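PDB 4FGQ: periplasmic protein, which probably acts as a calcium-dependent cysteine protease of the bacterial transglutaminase-like family in the periplasm. Local coordinates for residues A[8-13]-A[33-38]; A[52-57]-A[76-81]; A[66-71]-A[85-90]; A[131-136]-A[145-150]; A[157-162]-A[180-185]. One frame throughout, in Å; residues are numbered along the deposited sequence. Where two conformers were deposited one is given.

Interaction 1. Residues A[8-13]-A[33-38]; sequences ISVEKI and NLIDSL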
# COMPACT_ATOMS: atom_id res chain seq x y z
N ILE A 8 -2.75 11.97 -2.92
CA ILE A 8 -3.83 11.44 -3.72
C ILE A 8 -5.04 12.31 -3.37
O ILE A 8 -5.21 12.68 -2.22
CB ILE A 8 -4.09 9.96 -3.37
CG1 ILE A 8 -2.93 9.10 -3.88
CG2 ILE A 8 -5.39 9.49 -3.98
CD1 ILE A 8 -2.78 9.11 -5.39
N SER A 9 -5.84 12.67 -4.36
CA SER A 9 -7.03 13.45 -4.08
C SER A 9 -8.19 12.96 -4.94
O SER A 9 -7.98 12.53 -6.08
CB SER A 9 -6.78 14.94 -4.31
OG SER A 9 -7.00 15.30 -5.66
N VAL A 10 -9.39 13.02 -4.38
CA VAL A 10 -10.58 12.57 -5.11
C VAL A 10 -10.74 13.39 -6.38
O VAL A 10 -11.16 12.88 -7.41
CB VAL A 10 -11.85 12.65 -4.22
CG1 VAL A 10 -13.11 12.45 -5.05
CG2 VAL A 10 -11.79 11.61 -3.13
N GLU A 11 -10.36 14.66 -6.33
CA GLU A 11 -10.51 15.52 -7.49
C GLU A 11 -9.55 15.12 -8.62
O GLU A 11 -9.95 15.10 -9.79
CB GLU A 11 -10.35 17.00 -7.10
CG GLU A 11 -11.44 17.51 -6.14
CD GLU A 11 -11.29 16.97 -4.73
OE1 GLU A 11 -10.14 16.75 -4.28
OE2 GLU A 11 -12.32 16.75 -4.06
N LYS A 12 -8.30 14.80 -8.28
CA LYS A 12 -7.33 14.35 -9.28
C LYS A 12 -7.77 13.01 -9.86
O LYS A 12 -7.63 12.75 -11.05
CB LYS A 12 -5.92 14.22 -8.68
CG LYS A 12 -5.23 15.54 -8.34
CD LYS A 12 -3.72 15.34 -8.13
CE LYS A 12 -3.00 16.68 -7.98
NZ LYS A 12 -1.58 16.62 -8.42
N ILE A 13 -8.33 12.17 -8.99
CA ILE A 13 -8.79 10.85 -9.41
C ILE A 13 -9.97 10.92 -10.38
O ILE A 13 -10.00 10.19 -11.38
CB ILE A 13 -9.16 9.99 -8.19
CG1 ILE A 13 -7.91 9.66 -7.38
CG2 ILE A 13 -9.83 8.71 -8.63
CD1 ILE A 13 -8.20 8.92 -6.10
N ASN A 33 -14.50 7.09 -5.14
CA ASN A 33 -15.66 6.90 -4.28
C ASN A 33 -15.27 6.27 -2.94
O ASN A 33 -15.81 6.64 -1.90
CB ASN A 33 -16.75 6.08 -4.97
CG ASN A 33 -17.41 6.83 -6.13
OD1 ASN A 33 -17.31 8.05 -6.23
ND2 ASN A 33 -18.09 6.09 -7.00
N LEU A 34 -14.31 5.34 -2.97
CA LEU A 34 -13.79 4.72 -1.74
C LEU A 34 -13.23 5.78 -0.81
O LEU A 34 -13.57 5.83 0.38
CB LEU A 34 -12.70 3.69 -2.08
CG LEU A 34 -11.94 3.07 -0.90
CD1 LEU A 34 -12.78 2.00 -0.24
CD2 LEU A 34 -10.60 2.50 -1.35
N ILE A 35 -12.36 6.63 -1.35
CA ILE A 35 -11.74 7.68 -0.53
C ILE A 35 -12.80 8.61 0.06
O ILE A 35 -12.78 8.88 1.25
CB ILE A 35 -10.69 8.48 -1.32
CG1 ILE A 35 -9.48 7.58 -1.62
CG2 ILE A 35 -10.23 9.69 -0.52
CD1 ILE A 35 -8.53 8.16 -2.65
N ASP A 36 -13.74 9.05 -0.77
CA ASP A 36 -14.81 9.92 -0.28
C ASP A 36 -15.62 9.26 0.84
O ASP A 36 -15.97 9.92 1.83
CB ASP A 36 -15.75 10.32 -1.42
CG ASP A 36 -15.36 11.65 -2.06
OD1 ASP A 36 -14.60 12.42 -1.43
OD2 ASP A 36 -15.83 11.92 -3.19
N SER A 37 -15.89 7.97 0.67
CA SER A 37 -16.77 7.24 1.58
C SER A 37 -16.12 6.97 2.93
O SER A 37 -16.81 6.75 3.93
CB SER A 37 -17.23 5.92 0.96
OG SER A 37 -16.23 4.92 1.06
N LEU A 38 -14.79 6.98 2.97
CA LEU A 38 -14.07 6.61 4.19
C LEU A 38 -13.59 7.79 5.02
O LEU A 38 -13.16 7.61 6.16
CB LEU A 38 -12.87 5.70 3.87
CG LEU A 38 -13.24 4.31 3.36
CD1 LEU A 38 -11.96 3.54 3.04
CD2 LEU A 38 -14.06 3.58 4.40

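Interaction 2. Residues A[52-57]-A[76-81]; sequences SFFNQF and VEFIVD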
# COMPACT_ATOMS: atom_id res chain seq x y z
N SER A 52 -9.51 -4.38 2.04
CA SER A 52 -10.37 -5.28 1.27
C SER A 52 -10.62 -4.79 -0.16
O SER A 52 -10.71 -5.60 -1.10
CB SER A 52 -11.68 -5.56 2.02
OG SER A 52 -12.50 -4.40 2.13
N PHE A 53 -10.71 -3.47 -0.33
CA PHE A 53 -10.91 -2.91 -1.67
C PHE A 53 -9.75 -3.30 -2.56
O PHE A 53 -9.95 -3.81 -3.66
CB PHE A 53 -11.01 -1.38 -1.63
CG PHE A 53 -11.24 -0.75 -2.99
CD1 PHE A 53 -12.51 -0.69 -3.53
CD2 PHE A 53 -10.18 -0.23 -3.72
CE1 PHE A 53 -12.72 -0.12 -4.79
CE2 PHE A 53 -10.38 0.33 -4.97
CZ PHE A 53 -11.65 0.39 -5.50
N PHE A 54 -8.53 -3.06 -2.09
CA PHE A 54 -7.38 -3.36 -2.95
C PHE A 54 -7.06 -4.83 -3.04
O PHE A 54 -6.48 -5.26 -4.03
CB PHE A 54 -6.18 -2.50 -2.56
CG PHE A 54 -6.36 -1.07 -2.97
CD1 PHE A 54 -6.47 -0.76 -4.31
CD2 PHE A 54 -6.52 -0.07 -2.03
CE1 PHE A 54 -6.69 0.54 -4.73
CE2 PHE A 54 -6.73 1.25 -2.45
CZ PHE A 54 -6.82 1.55 -3.80
N ASN A 55 -7.47 -5.62 -2.05
CA ASN A 55 -7.13 -7.05 -2.09
C ASN A 55 -7.83 -7.83 -3.19
O ASN A 55 -7.44 -8.96 -3.48
CB ASN A 55 -7.31 -7.73 -0.73
CG ASN A 55 -6.11 -7.52 0.16
OD1 ASN A 55 -5.04 -7.13 -0.31
ND2 ASN A 55 -6.28 -7.78 1.46
N GLN A 56 -8.84 -7.21 -3.80
CA GLN A 56 -9.60 -7.79 -4.92
C GLN A 56 -8.88 -7.66 -6.27
O GLN A 56 -9.33 -8.24 -7.24
CB GLN A 56 -10.95 -7.06 -5.08
CG GLN A 56 -10.80 -5.72 -5.87
CD GLN A 56 -12.08 -5.05 -6.24
OE1 GLN A 56 -12.88 -5.58 -7.02
NE2 GLN A 56 -12.29 -3.84 -5.72
N PHE A 57 -7.80 -6.88 -6.34
CA PHE A 57 -7.13 -6.63 -7.63
C PHE A 57 -6.21 -7.80 -8.03
O PHE A 57 -6.01 -8.74 -7.26
CB PHE A 57 -6.30 -5.33 -7.55
CG PHE A 57 -7.12 -4.05 -7.65
CD1 PHE A 57 -8.02 -3.71 -6.67
CD2 PHE A 57 -6.91 -3.17 -8.69
CE1 PHE A 57 -8.77 -2.53 -6.76
CE2 PHE A 57 -7.63 -1.99 -8.79
CZ PHE A 57 -8.57 -1.67 -7.81
N VAL A 76 -1.49 5.30 -9.38
CA VAL A 76 -2.13 5.41 -10.68
C VAL A 76 -1.76 4.24 -11.61
O VAL A 76 -2.62 3.70 -12.32
CB VAL A 76 -1.83 6.77 -11.35
CG1 VAL A 76 -2.31 6.78 -12.79
CG2 VAL A 76 -2.49 7.90 -10.55
N GLU A 77 -0.50 3.83 -11.59
CA GLU A 77 -0.06 2.71 -12.41
C GLU A 77 -0.74 1.40 -11.99
O GLU A 77 -1.09 0.57 -12.83
CB GLU A 77 1.46 2.57 -12.37
CG GLU A 77 2.20 3.67 -13.10
CD GLU A 77 3.70 3.58 -12.90
OE1 GLU A 77 4.15 3.65 -11.74
OE2 GLU A 77 4.43 3.42 -13.90
N PHE A 78 -0.90 1.23 -10.68
CA PHE A 78 -1.60 0.07 -10.13
C PHE A 78 -3.03 0.04 -10.68
O PHE A 78 -3.52 -0.99 -11.14
CB PHE A 78 -1.62 0.17 -8.60
CG PHE A 78 -2.19 -1.05 -7.91
CD1 PHE A 78 -3.55 -1.15 -7.67
CD2 PHE A 78 -1.36 -2.05 -7.44
CE1 PHE A 78 -4.08 -2.25 -7.01
CE2 PHE A 78 -1.88 -3.16 -6.77
CZ PHE A 78 -3.25 -3.26 -6.56
N ILE A 79 -3.72 1.18 -10.63
CA ILE A 79 -5.09 1.25 -11.13
C ILE A 79 -5.19 0.98 -12.64
O ILE A 79 -6.06 0.21 -13.08
CB ILE A 79 -5.75 2.60 -10.80
CG1 ILE A 79 -5.84 2.80 -9.28
CG2 ILE A 79 -7.13 2.71 -11.43
CD1 ILE A 79 -6.85 1.88 -8.58
N VAL A 80 -4.31 1.60 -13.42
CA VAL A 80 -4.29 1.38 -14.86
C VAL A 80 -4.06 -0.10 -15.19
O VAL A 80 -4.75 -0.66 -16.05
CB VAL A 80 -3.24 2.26 -15.56
CG1 VAL A 80 -3.04 1.84 -17.01
CG2 VAL A 80 -3.66 3.73 -15.49
N ASP A 81 -3.12 -0.72 -14.50
CA ASP A 81 -2.77 -2.12 -14.78
C ASP A 81 -3.78 -3.11 -14.22
O ASP A 81 -3.81 -4.27 -14.65
CB ASP A 81 -1.39 -2.44 -14.20
CG ASP A 81 -0.27 -1.72 -14.91
OD1 ASP A 81 -0.54 -1.07 -15.94
OD2 ASP A 81 0.89 -1.82 -14.46

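Interaction 3. Residues A[66-71]-A[85-90]; sequences GASDDY and DCEDFA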
# COMPACT_ATOMS: atom_id res chain seq x y z
N GLY A 66 9.01 -16.09 -8.66
CA GLY A 66 7.80 -16.24 -7.87
C GLY A 66 7.63 -15.10 -6.88
O GLY A 66 6.72 -15.13 -6.05
N ALA A 67 8.51 -14.11 -6.97
CA ALA A 67 8.52 -12.99 -6.01
C ALA A 67 8.15 -11.68 -6.70
O ALA A 67 7.58 -11.68 -7.79
CB ALA A 67 9.88 -12.88 -5.35
N SER A 68 8.47 -10.55 -6.06
CA SER A 68 8.06 -9.25 -6.60
C SER A 68 8.89 -8.84 -7.81
O SER A 68 9.98 -9.37 -8.04
CB SER A 68 8.13 -8.16 -5.52
OG SER A 68 9.47 -7.92 -5.14
N ASP A 69 8.35 -7.89 -8.58
CA ASP A 69 9.04 -7.31 -9.73
C ASP A 69 9.97 -6.20 -9.24
O ASP A 69 9.73 -5.63 -8.18
CB ASP A 69 8.00 -6.75 -10.71
CG ASP A 69 8.61 -6.29 -12.03
OD1 ASP A 69 8.93 -7.15 -12.88
OD2 ASP A 69 8.75 -5.06 -12.22
N ASP A 70 11.03 -5.91 -9.99
CA ASP A 70 11.94 -4.84 -9.59
C ASP A 70 11.29 -3.46 -9.61
O ASP A 70 11.65 -2.58 -8.83
CB ASP A 70 13.19 -4.81 -10.46
CG ASP A 70 14.16 -5.92 -10.12
OD1 ASP A 70 13.92 -6.68 -9.15
OD2 ASP A 70 15.18 -6.01 -10.81
N TYR A 71 10.33 -3.26 -10.52
CA TYR A 71 9.69 -1.95 -10.68
C TYR A 71 8.60 -1.73 -9.65
O TYR A 71 7.73 -2.60 -9.46
CB TYR A 71 9.10 -1.84 -12.09
CG TYR A 71 8.53 -0.49 -12.43
CD1 TYR A 71 7.16 -0.25 -12.38
CD2 TYR A 71 9.36 0.55 -12.83
CE1 TYR A 71 6.64 0.99 -12.71
CE2 TYR A 71 8.84 1.79 -13.16
CZ TYR A 71 7.49 2.00 -13.09
OH TYR A 71 6.98 3.24 -13.42
N ASP A 85 2.33 -6.32 -7.84
CA ASP A 85 2.87 -7.30 -6.89
C ASP A 85 2.62 -6.88 -5.45
O ASP A 85 1.96 -5.87 -5.20
CB ASP A 85 4.36 -7.59 -7.17
CG ASP A 85 5.26 -6.36 -7.01
OD1 ASP A 85 4.93 -5.47 -6.21
OD2 ASP A 85 6.31 -6.30 -7.67
N CYS A 86 3.12 -7.65 -4.49
CA CYS A 86 2.81 -7.39 -3.08
C CYS A 86 3.25 -5.99 -2.65
O CYS A 86 2.59 -5.35 -1.82
CB CYS A 86 3.46 -8.45 -2.19
SG CYS A 86 5.27 -8.53 -2.34
N GLU A 87 4.34 -5.52 -3.23
CA GLU A 87 4.87 -4.20 -2.89
C GLU A 87 3.90 -3.14 -3.42
O GLU A 87 3.57 -2.17 -2.73
CB GLU A 87 6.29 -4.04 -3.46
CG GLU A 87 7.23 -5.19 -3.04
CD GLU A 87 8.62 -5.10 -3.66
OE1 GLU A 87 8.78 -4.45 -4.72
OE2 GLU A 87 9.56 -5.69 -3.08
N ASP A 88 3.41 -3.35 -4.64
CA ASP A 88 2.46 -2.42 -5.25
C ASP A 88 1.15 -2.33 -4.47
O ASP A 88 0.57 -1.25 -4.34
CB ASP A 88 2.19 -2.78 -6.71
CG ASP A 88 3.47 -2.94 -7.53
OD1 ASP A 88 4.48 -2.24 -7.27
OD2 ASP A 88 3.48 -3.78 -8.45
N PHE A 89 0.66 -3.47 -3.96
CA PHE A 89 -0.55 -3.46 -3.13
C PHE A 89 -0.33 -2.63 -1.88
O PHE A 89 -1.20 -1.83 -1.48
CB PHE A 89 -0.92 -4.89 -2.69
CG PHE A 89 -1.75 -5.66 -3.69
CD1 PHE A 89 -1.22 -6.07 -4.90
CD2 PHE A 89 -3.05 -6.05 -3.37
CE1 PHE A 89 -1.97 -6.80 -5.81
CE2 PHE A 89 -3.80 -6.80 -4.27
CZ PHE A 89 -3.26 -7.16 -5.50
N ALA A 90 0.82 -2.80 -1.24
CA ALA A 90 1.10 -2.08 -0.00
C ALA A 90 1.20 -0.57 -0.25
O ALA A 90 0.74 0.24 0.55
CB ALA A 90 2.37 -2.60 0.66
O HOH W 1 11.13 -4.80 -6.15
O HOH W 2 5.61 -4.04 -10.19

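Interaction 4. Residues A[131-136]-A[145-150]; sequences ESEPLI and LKASAR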
# COMPACT_ATOMS: atom_id res chain seq x y z
N GLU A 131 5.10 2.76 19.72
CA GLU A 131 5.60 1.73 20.62
C GLU A 131 4.68 0.51 20.63
O GLU A 131 4.97 -0.49 21.28
CB GLU A 131 5.75 2.31 22.04
CG GLU A 131 6.74 3.47 22.17
CD GLU A 131 6.23 4.78 21.59
OE1 GLU A 131 7.06 5.56 21.07
OE2 GLU A 131 5.00 5.04 21.64
N SER A 132 3.57 0.60 19.90
CA SER A 132 2.56 -0.44 19.91
C SER A 132 2.89 -1.50 18.87
O SER A 132 3.60 -1.25 17.90
CB SER A 132 1.15 0.15 19.64
OG SER A 132 0.73 0.95 20.72
N GLU A 133 2.38 -2.70 19.11
CA GLU A 133 2.48 -3.77 18.15
C GLU A 133 1.68 -3.40 16.90
O GLU A 133 0.51 -3.03 17.01
CB GLU A 133 1.89 -5.02 18.78
CG GLU A 133 1.93 -6.24 17.93
CD GLU A 133 1.47 -7.46 18.68
OE1 GLU A 133 0.95 -7.34 19.81
OE2 GLU A 133 1.64 -8.56 18.13
N PRO A 134 2.30 -3.49 15.71
CA PRO A 134 1.58 -3.04 14.51
C PRO A 134 0.59 -4.07 13.98
O PRO A 134 0.72 -5.26 14.29
CB PRO A 134 2.70 -2.82 13.49
CG PRO A 134 3.78 -3.76 13.92
CD PRO A 134 3.70 -3.82 15.42
N LEU A 135 -0.41 -3.59 13.25
CA LEU A 135 -1.39 -4.43 12.58
C LEU A 135 -0.96 -4.57 11.13
O LEU A 135 -0.53 -3.59 10.51
CB LEU A 135 -2.76 -3.77 12.66
CG LEU A 135 -3.26 -3.47 14.07
CD1 LEU A 135 -4.72 -2.99 14.02
CD2 LEU A 135 -3.12 -4.69 14.95
N ILE A 136 -1.06 -5.78 10.59
CA ILE A 136 -0.51 -6.08 9.27
C ILE A 136 -1.59 -6.15 8.20
O ILE A 136 -2.50 -6.99 8.25
CB ILE A 136 0.28 -7.41 9.28
CG1 ILE A 136 1.37 -7.40 10.36
CG2 ILE A 136 0.86 -7.68 7.91
CD1 ILE A 136 2.43 -6.34 10.15
N LEU A 145 -4.10 -8.58 11.09
CA LEU A 145 -3.64 -9.32 12.26
C LEU A 145 -2.45 -8.60 12.89
O LEU A 145 -1.67 -7.96 12.18
CB LEU A 145 -3.21 -10.74 11.85
CG LEU A 145 -4.34 -11.65 11.38
CD1 LEU A 145 -3.81 -12.92 10.72
CD2 LEU A 145 -5.27 -12.01 12.54
N LYS A 146 -2.32 -8.72 14.20
CA LYS A 146 -1.18 -8.16 14.92
C LYS A 146 0.11 -8.82 14.48
O LYS A 146 0.11 -9.98 14.05
CB LYS A 146 -1.35 -8.38 16.43
CG LYS A 146 -2.22 -7.34 17.13
CD LYS A 146 -2.43 -7.68 18.60
CE LYS A 146 -3.40 -8.85 18.79
NZ LYS A 146 -2.74 -10.18 18.73
N ALA A 147 1.22 -8.11 14.62
CA ALA A 147 2.52 -8.67 14.25
C ALA A 147 2.82 -10.02 14.92
O ALA A 147 3.34 -10.92 14.27
CB ALA A 147 3.64 -7.68 14.53
N SER A 148 2.48 -10.17 16.20
CA SER A 148 2.77 -11.43 16.89
C SER A 148 1.91 -12.58 16.38
O SER A 148 2.23 -13.75 16.61
CB SER A 148 2.58 -11.30 18.40
OG SER A 148 1.25 -10.90 18.69
N ALA A 149 0.82 -12.24 15.69
CA ALA A 149 -0.03 -13.26 15.06
C ALA A 149 0.42 -13.52 13.62
O ALA A 149 -0.24 -14.26 12.88
CB ALA A 149 -1.49 -12.84 15.10
N ARG A 150 1.53 -12.90 13.23
CA ARG A 150 2.15 -13.18 11.93
C ARG A 150 3.61 -13.59 12.09
O ARG A 150 4.52 -12.91 11.61
CB ARG A 150 2.06 -11.94 11.02
CG ARG A 150 0.64 -11.48 10.67
CD ARG A 150 -0.13 -12.56 9.93
NE ARG A 150 0.64 -13.05 8.79
CZ ARG A 150 0.55 -12.58 7.54
NH1 ARG A 150 -0.29 -11.59 7.26
NH2 ARG A 150 1.31 -13.11 6.59
O HOH W 3 -2.41 -9.85 8.38

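Interaction 5. Residues A[157-162]-A[180-185]; sequences YSFNAE and KSLGKW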
# COMPACT_ATOMS: atom_id res chain seq x y z
N TYR A 157 12.98 -3.95 6.82
CA TYR A 157 12.95 -2.49 6.91
C TYR A 157 11.55 -1.99 6.64
O TYR A 157 10.71 -2.73 6.14
CB TYR A 157 13.95 -1.84 5.94
CG TYR A 157 13.58 -1.89 4.47
CD1 TYR A 157 12.82 -0.89 3.89
CD2 TYR A 157 14.03 -2.93 3.65
CE1 TYR A 157 12.48 -0.93 2.55
CE2 TYR A 157 13.70 -2.97 2.30
CZ TYR A 157 12.93 -1.97 1.76
OH TYR A 157 12.60 -1.99 0.42
N SER A 158 11.29 -0.74 7.00
CA SER A 158 9.99 -0.14 6.72
C SER A 158 10.19 1.31 6.31
O SER A 158 11.24 1.90 6.55
CB SER A 158 9.04 -0.27 7.92
OG SER A 158 9.54 0.45 9.03
N PHE A 159 9.19 1.89 5.66
CA PHE A 159 9.32 3.25 5.16
C PHE A 159 7.97 3.89 4.90
O PHE A 159 6.95 3.20 4.80
CB PHE A 159 10.15 3.25 3.87
CG PHE A 159 9.52 2.49 2.74
CD1 PHE A 159 8.79 3.16 1.77
CD2 PHE A 159 9.65 1.11 2.66
CE1 PHE A 159 8.21 2.45 0.72
CE2 PHE A 159 9.06 0.40 1.62
CZ PHE A 159 8.34 1.08 0.65
N ASN A 160 7.96 5.21 4.80
CA ASN A 160 6.80 5.93 4.28
C ASN A 160 7.27 7.18 3.55
O ASN A 160 8.46 7.30 3.25
CB ASN A 160 5.77 6.25 5.39
CG ASN A 160 6.39 6.98 6.57
OD1 ASN A 160 7.39 7.68 6.42
ND2 ASN A 160 5.78 6.84 7.75
N ALA A 161 6.37 8.11 3.26
CA ALA A 161 6.78 9.30 2.51
C ALA A 161 7.84 10.11 3.24
O ALA A 161 8.59 10.86 2.62
CB ALA A 161 5.57 10.16 2.16
N GLU A 162 7.91 9.96 4.56
CA GLU A 162 8.80 10.79 5.36
C GLU A 162 10.11 10.12 5.73
O GLU A 162 11.17 10.75 5.66
CB GLU A 162 8.09 11.27 6.64
CG GLU A 162 6.96 12.25 6.42
CD GLU A 162 5.66 11.58 6.03
OE1 GLU A 162 4.92 12.16 5.21
OE2 GLU A 162 5.37 10.48 6.56
N LYS A 180 14.10 8.81 0.71
CA LYS A 180 14.61 9.02 -0.64
C LYS A 180 15.95 8.32 -0.91
O LYS A 180 16.45 8.34 -2.04
CB LYS A 180 14.71 10.51 -0.95
N SER A 181 16.55 7.73 0.12
CA SER A 181 17.75 6.91 -0.04
C SER A 181 17.35 5.57 -0.66
O SER A 181 18.19 4.79 -1.11
CB SER A 181 18.44 6.68 1.30
OG SER A 181 18.61 7.90 2.00
N LEU A 182 16.04 5.33 -0.65
CA LEU A 182 15.42 4.21 -1.34
C LEU A 182 15.09 4.73 -2.75
O LEU A 182 14.09 5.42 -2.95
CB LEU A 182 14.14 3.83 -0.59
CG LEU A 182 13.59 2.40 -0.47
CD1 LEU A 182 14.67 1.44 -0.03
CD2 LEU A 182 12.45 2.40 0.55
N GLY A 183 15.96 4.40 -3.71
CA GLY A 183 15.89 4.97 -5.05
C GLY A 183 14.57 4.84 -5.79
O GLY A 183 14.10 5.81 -6.38
N LYS A 184 13.97 3.65 -5.76
CA LYS A 184 12.73 3.40 -6.47
C LYS A 184 11.58 4.18 -5.87
O LYS A 184 10.64 4.55 -6.56
CB LYS A 184 12.36 1.92 -6.42
CG LYS A 184 13.34 1.00 -7.08
CD LYS A 184 13.14 -0.39 -6.54
CE LYS A 184 14.00 -1.36 -7.28
NZ LYS A 184 13.80 -2.76 -6.80
N TRP A 185 11.66 4.38 -4.56
CA TRP A 185 10.63 5.06 -3.80
C TRP A 185 10.72 6.55 -4.09
O TRP A 185 9.71 7.21 -4.32
CB TRP A 185 10.83 4.78 -2.30
CG TRP A 185 9.83 5.42 -1.37
CD1 TRP A 185 10.12 6.25 -0.33
CD2 TRP A 185 8.41 5.24 -1.36
NE1 TRP A 185 8.96 6.62 0.31
CE2 TRP A 185 7.89 6.01 -0.30
CE3 TRP A 185 7.52 4.52 -2.16
CZ2 TRP A 185 6.53 6.08 -0.01
CZ3 TRP A 185 6.16 4.58 -1.87
CH2 TRP A 185 5.68 5.35 -0.81

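Interaction 1. Residues A[8-13]-A[33-38]
V10 and I35 run antiparallel alongside one another where the first turn of helix 10-17 meets the last turns of helix 22-38, with CG2 of V10 lying 3.6 Å from CG2 of I35. Both methyls of V10 also bear on the carboxylate of D36, CG1 of V10 coming within 3.3 Å of OD2 of D36. The other branch of I35 serves a second set of partners. Its CG1 stands anti to the carbonyl carbon (chi1 -69°) and the chain runs on extended, which carries CD1 of I35 out to CD1 of I13 at 3.5 Å and to CG2 of I8 at 3.7 Å; I8 crosses it at about a right angle. No hydrogen bond joins the segments. S9 instead caps its own helix, its OG accepting from K12 N. I35 also touches T96 and V100 of helix 86-100. The arrangement is the packing of an N-capped helix start, with I8 just before it, on the C-terminal part of helix 22-38.

Interaction 2. Residues A[52-57]-A[76-81]
The backbones stay well apart, F57 and I79 being the closest pair at 8.9 Å between their CA atoms, so the end of helix 43-55 and the turn after it meet helix 75-81 through side chains alone. F78 meets both rings of the other segment. A chi1 of -174°, with CG opposite the backbone N, points its ring at F57, and CE1 of F78 comes to lie over one face of the F57 ring, 3.4 Å from CD2 of F57. The two planes are inclined by 41°, neither parallel nor perpendicular. The same CE1 of F78 approaches CD1 of F54 at 3.9 Å, but there the planes are turned by 81° and the ring centroids of F54 and F78 are 6.0 Å apart. I79 fills in beside the rings with its terminal methyl: CD1 of I79 sits at the edge of the F54 ring, near its plane, 4.1 Å from CE1 of F54, and it also lies 4.0 Å from CE2 of F57. Other rings extend the group, W31 meeting F54 and F89 meeting F78, each edge-to-face. The contact contains no hydrogen bond or charge pair across it; this aromatic cluster rests on van der Waals contact between the rings and the I79 methyl, and it sets the apolar F78 beside D88, one of the calcium-site residues, though no calcium is bound here.

Interaction 3. Residues A[66-71]-A[85-90]
D85 receives the backbone N-H of D69 on OD2, with D69 N 2.7 Å from D85 OD2 and on the anti side of the carboxylate, which ties the loop 66-71 to the start of helix 86-100. The other oxygen of D85 is spent on its own helix: OD1 of D85 accepts from D88 N at 3.0 Å, with an N-H...O angle of 159°, and weakly from E87 N. The return half comes from D88, whose OD2 takes D85 N at 2.9 Å from above the carboxylate plane, completing a capping box. S68 lies between the acids, its CB against OD2 of D85 and its OG giving a weak bond to OE2 of E87 at 3.0 Å. Two waters bridge the segments, one joining D69 O to OE1 of E87, the other Y71 O to OD2 of D88. D69 turns its carboxylate back, OD2 accepting from Y71 N in an Asx turn, while the hydroxyl of Y71 is bonded to E77. D69, Y71, D85, E87 and D88 are the five residues of the calcium site, gathered here at a helix N-terminus without metal; Y71 possibly contributes through its carbonyl O.

Interaction 4. Residues A[131-136]-A[145-150]
This is a surface contact between the two strands of a beta hairpin, 135-137 and 145-146, at the rim of the six-stranded antiparallel sheet, where 145-146 is an outermost strand. I136 and L145 form its hydrogen-bonded pair, I136 N reaching L145 O at 2.8 Å, while L135 and K146 make the neighbouring non-hydrogen-bonded pair. One residue farther out, A147 N donates to P134 O at 2.9 Å. Past that point, E133 takes over from the strand. Its extended chain (chi1 -179°) carries OE2 as far as the short 3-10 turn 147-149, where S148 N donates to OE2 of E133 at 2.7 Å nearly along the C-O axis. K146 crosses this glutamate at about a right angle, its CB 3.4 Å from OE2 of E133, and CG of K146 also packs at 3.5 Å against CD2 of L135. On the opposite face, I136 crosses R150 at a slant, CG2 of I136 4.1 Å from NH1 of R150, whose guanidinium forms salt bridges with D152 and D138. A water in the guanidinium plane links R150 NH1 to I136 O. The arrangement is that of an antiparallel beta hairpin at a sheet edge, its outer strand ending in a 3-10 turn held by a carboxylate.

Interaction 5. Residues A[157-162]-A[180-185]
F159 presents its edge to the face of the W185 indole, CE1 of F159 lying 3.5 Å above the W185 ring plane and over its centre, with the two planes at 70°. This is a T-shaped (edge-to-face) pair, the centroid of F159 being 4.7 Å from that of the five-membered ring of W185. One face of the same phenyl receives a methyl: CD2 of L182 stands 3.8 Å from the F159 ring centroid, only 15° off the normal, a CH-pi contact. L182 thus overlaps F159 from a direction about perpendicular to it, and CD2 of L182 also meets CE1 of Y157 at 3.9 Å. Y157 and F159 extend from the same side of strand 153-159, each with its ring set between the backbone N and the carbonyl carbon (chi1 63° for F159), and L182 touches both. The indole adds one polar tie. NE1 of W185 donates to O of N160 at 3.1 Å, but the donor lies well above the carbonyl plane and the bond is bent, so it is not aimed at a lone pair. OD1 of N160 accepts from the backbone N of E162 in an Asx turn and also from G163 N. W72 flanks F159, Y157 and W185 alike. Here the N-cap residue L182 and W185 of the first turn of helix 183-192 pack on strand 153-159, helix-on-antiparallel-sheet packing as in an alpha+beta fold.

Interactions 1 and 2 are buried and apolar, joining helices and the residues flanking them; they touch where L34 meets F53 and F54, helices 22-38 and 43-55 being consecutive. Interaction 3 is partly buried and polar, with carboxylates, backbone N-H groups and water; it meets interaction 2 through the F78 and F89 rings and through Y71 OH to E77. Interactions 4 and 5 both reach the antiparallel sheet, but differ: the first is an exposed hairpin edge held by backbone bonds and a glutamate, the second a partly buried aromatic contact with one indole N-H bond. A weak hydrogen bond from K184 NZ to D70 O links interaction 5 to interaction 3, whose helix side is buried despite its polar chemistry.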